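PDB 6JH5: LamCAT from Aquimarina, which probably hydrolyses laminarin, the beta-1,3-glucan store of brown algae, as a marine bacterial laminarinase of glycoside hydrolase family 16. Local coordinates for residues A[111-116]-A[134-139]; A[158-163]-A[171-176]. All blocks are in the same frame, centred on the assembly; numbering follows the deposited sequence.

Contact 1 (A[111-116]-A[134-139]); sequences WPACGE and HWQDHN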
loop_
_atom_site.group_PDB
_atom_site.type_symbol
_atom_site.label_atom_id
_atom_site.label_comp_id
_atom_site.label_asym_id
_atom_site.label_seq_id
_atom_site.Cartn_x
_atom_site.Cartn_y
_atom_site.Cartn_z
ATOM N N TRP A 111 -10.734 -11.883 -0.586
ATOM C CA TRP A 111 -9.421 -11.717 -1.249
ATOM C C TRP A 111 -8.972 -13.101 -1.744
ATOM O O TRP A 111 -9.062 -14.044 -0.985
ATOM C CB TRP A 111 -8.394 -11.069 -0.302
ATOM C CG TRP A 111 -7.092 -10.776 -0.975
ATOM C CD1 TRP A 111 -6.712 -9.592 -1.532
ATOM C CD2 TRP A 111 -6.034 -11.703 -1.247
ATOM N NE1 TRP A 111 -5.483 -9.714 -2.105
ATOM C CE2 TRP A 111 -5.043 -10.996 -1.948
ATOM C CE3 TRP A 111 -5.824 -13.054 -0.974
ATOM C CZ2 TRP A 111 -3.883 -11.604 -2.390
ATOM C CZ3 TRP A 111 -4.677 -13.650 -1.413
ATOM C CH2 TRP A 111 -3.709 -12.929 -2.092
ATOM N N PRO A 112 -8.465 -13.268 -2.975
ATOM C CA PRO A 112 -8.084 -12.165 -3.861
ATOM C C PRO A 112 -9.098 -11.734 -4.931
ATOM O O PRO A 112 -8.781 -10.955 -5.734
ATOM C CB PRO A 112 -6.903 -12.780 -4.615
ATOM C CG PRO A 112 -7.215 -14.249 -4.687
ATOM C CD PRO A 112 -8.039 -14.558 -3.474
ATOM N N ALA A 113 -10.326 -12.231 -4.853
ATOM C CA ALA A 113 -11.332 -11.943 -5.901
ATOM C C ALA A 113 -11.630 -10.452 -5.981
ATOM O O ALA A 113 -11.872 -9.956 -7.032
ATOM C CB ALA A 113 -12.598 -12.732 -5.662
ATOM N N CYS A 114 -11.536 -9.765 -4.850
ATOM C CA CYS A 114 -11.837 -8.314 -4.797
ATOM C C CYS A 114 -10.853 -7.523 -5.657
ATOM O O CYS A 114 -11.164 -6.449 -6.009
ATOM C CB CYS A 114 -11.780 -7.764 -3.381
ATOM S SG CYS A 114 -10.203 -8.080 -2.534
ATOM N N GLY A 115 -9.665 -8.069 -5.863
ATOM C CA GLY A 115 -8.608 -7.342 -6.584
ATOM C C GLY A 115 -7.728 -6.530 -5.636
ATOM O O GLY A 115 -8.227 -5.994 -4.681
ATOM N N GLU A 116 -6.448 -6.439 -5.959
ATOM C CA GLU A 116 -5.493 -5.650 -5.155
ATOM C C GLU A 116 -4.546 -4.922 -6.113
ATOM O O GLU A 116 -4.077 -5.541 -7.027
ATOM C CB GLU A 116 -4.698 -6.580 -4.244
ATOM C CG GLU A 116 -3.617 -5.909 -3.427
ATOM C CD GLU A 116 -2.968 -6.875 -2.441
ATOM O OE1 GLU A 116 -3.573 -7.837 -2.085
ATOM O OE2 GLU A 116 -1.895 -6.663 -2.072
ATOM N N HIS A 134 -3.017 -8.223 -7.935
ATOM C CA HIS A 134 -3.439 -9.574 -7.510
ATOM C C HIS A 134 -4.949 -9.680 -7.752
ATOM O O HIS A 134 -5.620 -8.741 -7.487
ATOM C CB HIS A 134 -3.180 -9.861 -6.033
ATOM C CG HIS A 134 -1.805 -9.564 -5.558
ATOM N ND1 HIS A 134 -0.899 -10.550 -5.304
ATOM C CD2 HIS A 134 -1.207 -8.400 -5.235
ATOM C CE1 HIS A 134 0.212 -9.998 -4.884
ATOM N NE2 HIS A 134 0.045 -8.691 -4.828
ATOM N N TRP A 135 -5.377 -10.849 -8.203
ATOM C CA TRP A 135 -6.807 -11.062 -8.477
ATOM C C TRP A 135 -7.095 -12.560 -8.594
ATOM O O TRP A 135 -6.205 -13.352 -8.417
ATOM C CB TRP A 135 -7.263 -10.271 -9.711
ATOM C CG TRP A 135 -6.819 -10.785 -11.049
ATOM C CD1 TRP A 135 -7.588 -11.423 -11.973
ATOM C CD2 TRP A 135 -5.529 -10.633 -11.653
ATOM N NE1 TRP A 135 -6.861 -11.703 -13.089
ATOM C CE2 TRP A 135 -5.596 -11.233 -12.924
ATOM C CE3 TRP A 135 -4.321 -10.067 -11.240
ATOM C CZ2 TRP A 135 -4.507 -11.278 -13.780
ATOM C CZ3 TRP A 135 -3.238 -10.144 -12.074
ATOM C CH2 TRP A 135 -3.329 -10.735 -13.329
ATOM N N GLN A 136 -8.357 -12.878 -8.821
ATOM C CA GLN A 136 -8.741 -14.280 -9.073
ATOM C C GLN A 136 -9.226 -14.286 -10.508
ATOM O O GLN A 136 -10.132 -13.583 -10.798
ATOM C CB GLN A 136 -9.838 -14.708 -8.118
ATOM C CG GLN A 136 -10.083 -16.207 -8.115
ATOM C CD GLN A 136 -11.166 -16.484 -7.105
ATOM O OE1 GLN A 136 -12.344 -16.458 -7.433
ATOM N NE2 GLN A 136 -10.768 -16.661 -5.861
ATOM N N ASP A 137 -8.597 -15.100 -11.333
ATOM C CA ASP A 137 -8.878 -15.052 -12.779
ATOM C C ASP A 137 -10.134 -15.839 -13.118
ATOM O O ASP A 137 -10.770 -16.352 -12.232
ATOM C CB ASP A 137 -7.650 -15.405 -13.613
ATOM C CG ASP A 137 -7.255 -16.873 -13.618
ATOM O OD1 ASP A 137 -8.008 -17.668 -13.116
ATOM O OD2 ASP A 137 -6.205 -17.169 -14.134
ATOM N N HIS A 138 -10.381 -15.962 -14.415
ATOM C CA HIS A 138 -11.597 -16.608 -14.972
ATOM C C HIS A 138 -11.549 -18.126 -14.796
ATOM O O HIS A 138 -12.552 -18.763 -15.050
ATOM C CB HIS A 138 -11.843 -16.151 -16.407
ATOM C CG HIS A 138 -10.670 -16.372 -17.296
ATOM N ND1 HIS A 138 -9.466 -15.778 -17.074
ATOM C CD2 HIS A 138 -10.494 -17.174 -18.360
ATOM C CE1 HIS A 138 -8.611 -16.166 -17.981
ATOM N NE2 HIS A 138 -9.212 -17.020 -18.777
ATOM N N ASN A 139 -10.405 -18.651 -14.393
ATOM C CA ASN A 139 -10.274 -20.104 -14.160
ATOM C C ASN A 139 -10.289 -20.391 -12.661
ATOM O O ASN A 139 -9.835 -21.437 -12.305
ATOM C CB ASN A 139 -9.004 -20.689 -14.751
ATOM C CG ASN A 139 -8.975 -20.568 -16.252
ATOM O OD1 ASN A 139 -9.976 -20.783 -16.898
ATOM N ND2 ASN A 139 -7.834 -20.188 -16.790
HETATM O O HOH W 1 -10.709 -11.105 -9.242
#

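Contact 2 (A[158-163]-A[171-176]); sequences HIYTIE and WFVDGN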
loop_
_atom_site.group_PDB
_atom_site.type_symbol
_atom_site.label_atom_id
_atom_site.label_comp_id
_atom_site.label_asym_id
_atom_site.label_seq_id
_atom_site.Cartn_x
_atom_site.Cartn_y
_atom_site.Cartn_z
ATOM N N HIS A 158 10.021 10.002 -2.622
ATOM C CA HIS A 158 9.757 9.661 -4.032
ATOM C C HIS A 158 8.244 9.674 -4.256
ATOM O O HIS A 158 7.520 9.549 -3.324
ATOM C CB HIS A 158 10.350 8.301 -4.413
ATOM C CG HIS A 158 11.837 8.268 -4.410
ATOM N ND1 HIS A 158 12.574 8.599 -5.506
ATOM C CD2 HIS A 158 12.723 7.933 -3.458
ATOM C CE1 HIS A 158 13.844 8.481 -5.217
ATOM N NE2 HIS A 158 13.964 8.059 -3.988
ATOM N N ILE A 159 7.841 9.881 -5.494
ATOM C CA ILE A 159 6.385 9.913 -5.794
ATOM C C ILE A 159 5.981 8.587 -6.438
ATOM O O ILE A 159 6.518 8.262 -7.442
ATOM C CB ILE A 159 6.091 11.094 -6.712
ATOM C CG1 ILE A 159 6.674 12.370 -6.109
ATOM C CG2 ILE A 159 4.602 11.196 -7.014
ATOM C CD1 ILE A 159 5.922 12.860 -4.967
ATOM N N TYR A 160 5.069 7.882 -5.791
ATOM C CA TYR A 160 4.598 6.560 -6.257
ATOM C C TYR A 160 3.197 6.749 -6.820
ATOM O O TYR A 160 2.379 7.224 -6.122
ATOM C CB TYR A 160 4.648 5.582 -5.089
ATOM C CG TYR A 160 6.049 5.402 -4.578
ATOM C CD1 TYR A 160 6.931 4.564 -5.227
ATOM C CD2 TYR A 160 6.508 6.112 -3.501
ATOM C CE1 TYR A 160 8.224 4.391 -4.779
ATOM C CE2 TYR A 160 7.794 5.946 -3.032
ATOM C CZ TYR A 160 8.660 5.100 -3.684
ATOM O OH TYR A 160 9.931 4.947 -3.256
ATOM N N THR A 161 3.016 6.381 -8.078
ATOM C CA THR A 161 1.746 6.677 -8.761
ATOM C C THR A 161 1.244 5.503 -9.609
ATOM O O THR A 161 2.033 4.762 -10.116
ATOM C CB THR A 161 2.033 7.812 -9.767
ATOM O OG1 THR A 161 2.685 8.908 -9.125
ATOM C CG2 THR A 161 0.842 8.344 -10.535
ATOM N N ILE A 162 -0.070 5.439 -9.714
ATOM C CA ILE A 162 -0.719 4.608 -10.753
ATOM C C ILE A 162 -1.645 5.510 -11.555
ATOM O O ILE A 162 -2.127 6.435 -11.017
ATOM C CB ILE A 162 -1.514 3.393 -10.239
ATOM C CG1 ILE A 162 -2.560 3.768 -9.192
ATOM C CG2 ILE A 162 -0.564 2.303 -9.778
ATOM C CD1 ILE A 162 -3.657 2.762 -9.028
ATOM N N GLU A 163 -1.775 5.191 -12.828
ATOM C CA GLU A 163 -2.813 5.778 -13.698
ATOM C C GLU A 163 -3.673 4.579 -14.073
ATOM O O GLU A 163 -3.149 3.633 -14.523
ATOM C CB GLU A 163 -2.229 6.531 -14.886
ATOM C CG GLU A 163 -1.543 7.814 -14.481
ATOM C CD GLU A 163 -0.982 8.549 -15.675
ATOM O OE1 GLU A 163 -1.250 8.125 -16.766
ATOM O OE2 GLU A 163 -0.271 9.480 -15.472
ATOM N N TRP A 171 2.108 2.020 -13.739
ATOM C CA TRP A 171 2.831 2.311 -12.481
ATOM C C TRP A 171 4.039 3.204 -12.760
ATOM O O TRP A 171 4.753 2.962 -13.682
ATOM C CB TRP A 171 3.336 1.032 -11.815
ATOM C CG TRP A 171 2.345 0.161 -11.109
ATOM C CD1 TRP A 171 2.183 0.037 -9.763
ATOM C CD2 TRP A 171 1.458 -0.799 -11.697
ATOM N NE1 TRP A 171 1.235 -0.894 -9.476
ATOM C CE2 TRP A 171 0.775 -1.428 -10.644
ATOM C CE3 TRP A 171 1.152 -1.158 -13.010
ATOM C CZ2 TRP A 171 -0.167 -2.416 -10.876
ATOM C CZ3 TRP A 171 0.227 -2.142 -13.236
ATOM C CH2 TRP A 171 -0.435 -2.754 -12.179
ATOM N N PHE A 172 4.231 4.201 -11.917
ATOM C CA PHE A 172 5.389 5.085 -12.101
ATOM C C PHE A 172 6.043 5.416 -10.764
ATOM O O PHE A 172 5.402 5.372 -9.755
ATOM C CB PHE A 172 4.919 6.446 -12.608
ATOM C CG PHE A 172 4.005 6.439 -13.802
ATOM C CD1 PHE A 172 2.672 6.137 -13.673
ATOM C CD2 PHE A 172 4.470 6.766 -15.050
ATOM C CE1 PHE A 172 1.827 6.148 -14.759
ATOM C CE2 PHE A 172 3.628 6.781 -16.141
ATOM C CZ PHE A 172 2.307 6.482 -15.992
ATOM N N VAL A 173 7.344 5.663 -10.797
ATOM C CA VAL A 173 8.052 6.268 -9.637
ATOM C C VAL A 173 8.744 7.521 -10.166
ATOM O O VAL A 173 9.393 7.431 -11.157
ATOM C CB VAL A 173 9.046 5.337 -8.933
ATOM C CG1 VAL A 173 9.705 6.046 -7.757
ATOM C CG2 VAL A 173 8.362 4.055 -8.507
ATOM N N ASP A 174 8.421 8.668 -9.586
ATOM C CA ASP A 174 8.990 9.973 -10.019
ATOM C C ASP A 174 8.672 10.198 -11.495
ATOM O O ASP A 174 9.506 10.718 -12.213
ATOM C CB ASP A 174 10.467 10.071 -9.679
ATOM C CG ASP A 174 10.753 9.852 -8.207
ATOM O OD1 ASP A 174 9.943 10.258 -7.395
ATOM O OD2 ASP A 174 11.766 9.276 -7.932
ATOM N N GLY A 175 7.510 9.713 -11.921
ATOM C CA GLY A 175 7.016 9.880 -13.297
ATOM C C GLY A 175 7.622 8.904 -14.283
ATOM O O GLY A 175 7.326 9.009 -15.421
ATOM N N ASN A 176 8.418 7.974 -13.800
ATOM C CA ASN A 176 9.072 6.984 -14.682
ATOM C C ASN A 176 8.195 5.725 -14.744
ATOM O O ASN A 176 8.006 5.110 -13.745
ATOM C CB ASN A 176 10.480 6.669 -14.198
ATOM C CG ASN A 176 11.367 7.893 -14.189
ATOM O OD1 ASN A 176 12.020 8.178 -13.206
ATOM N ND2 ASN A 176 11.372 8.609 -15.277
HETATM O O HOH W 2 5.198 9.194 -10.245
#

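Contact 1 (A[111-116]-A[134-139])
Glu116 and His134 form the tight end of this contact, an antiparallel hydrogen-bonded pair: Glu116 N meets His134 O at 2.9 Å and His134 N meets Glu116 O at 3.0 Å. Their side chains run alongside each other in the same direction: Glu116 CD lies 3.6 Å from His134 CD2, and the carboxylate and imidazole planes are turned 37° apart. With CG anti to the backbone N (chi1 176°), the extended Glu116 accepts at OE1 a bent hydrogen bond from Trp111 NE1 (2.7 Å), the oxygen lying 30° out of the indole plane. Tyr142 OH fixes the His134 ring through ND1. In the type I turn from Pro112 to Gly115, entered by a cis peptide bond, Pro112 O still takes a CA-H...O contact from Trp135 CA (3.4 Å), while a water spans Ala113 O and Gln136 N. Looseness begins at the partly exposed Gln136 side chain, beyond which the chain runs into a loop. Glu116 and Asp118 match the start of the family 16 Glu-x-Asp-x-x-Glu signature, so the contact probably lies at the active-site cleft. The turn leads from helix 106-109 into strand 116-118, between strands 95-103 and 128-136, with strand 142-150 beyond.

Contact 2 (A[158-163]-A[171-176])
His158 and Asp174 meet through a nearly straight hydrogen bond, ND1 to OD2 at 2.6 Å, made in the plane of the imidazole and on the syn lone pair of the carboxylate. Asp174 OD1 accepts Ile159 N at 2.9 Å, so one aspartate grips both a side chain and the backbone; His158 NE2 is held in turn by Ser153 O. Backbone bonds continue the pairing: Asp174 N gives to Ile159 O, and Thr161 and Phe172 exchange two bonds, Phe172 N to Thr161 O being 2.9 Å. A water joins Ile159 O, Thr161 OG1 and Gly175 N; Thr161 OG1 also bonds Glu84. Apolar contacts fill the face of Tyr160, Ile162, Trp171 and Val173. Ile162 CG2 sits over the five-membered ring of Trp171, 3.7 Å from its centroid, a CH-pi contact; chi1 of 54° for CG1 turns CG2 away from the carbonyl carbon and over the indole. Val173 CG2 lies alongside Tyr160 CD1 at 3.6 Å. On the other face, that of Thr161 and Phe172, Glu163 CG comes to 3.8 Å from Phe172 CE1. Tyr160, Trp171 and Val173 face strand 128-136. The two strands form an antiparallel beta hairpin, and the type I' turn from Val173 to Asn176 starts the next; successive hairpins facing a second sheet are typical of the family 16 jelly-roll beta-sandwich.

Overall arrangement
Contacts 1 and 2 occupy different layers of the sandwich, their centres about 24 Å apart and their nearest atoms about 6 Å apart. Both are partly buried. Contact 2 buries its Tyr160, Ile162, Trp171 and Val173 face between the layers and has an aspartate-fastened end at the turn into strand 176-182, where Asp174 and Gly175 are exposed. Contact 1, farther from the centre of the chain, buries Glu116 and Gly115 but exposes Trp111; it is polar where tight and bridged by a water at its turn. Strand 128-136 joins them: His134 belongs to contact 1, whereas Thr129 and Ile133 meet contact 2. Asp118 is a second link: its carboxylate bonds His134 weakly, while its carbonyl accepts a hydrogen bond from Trp171.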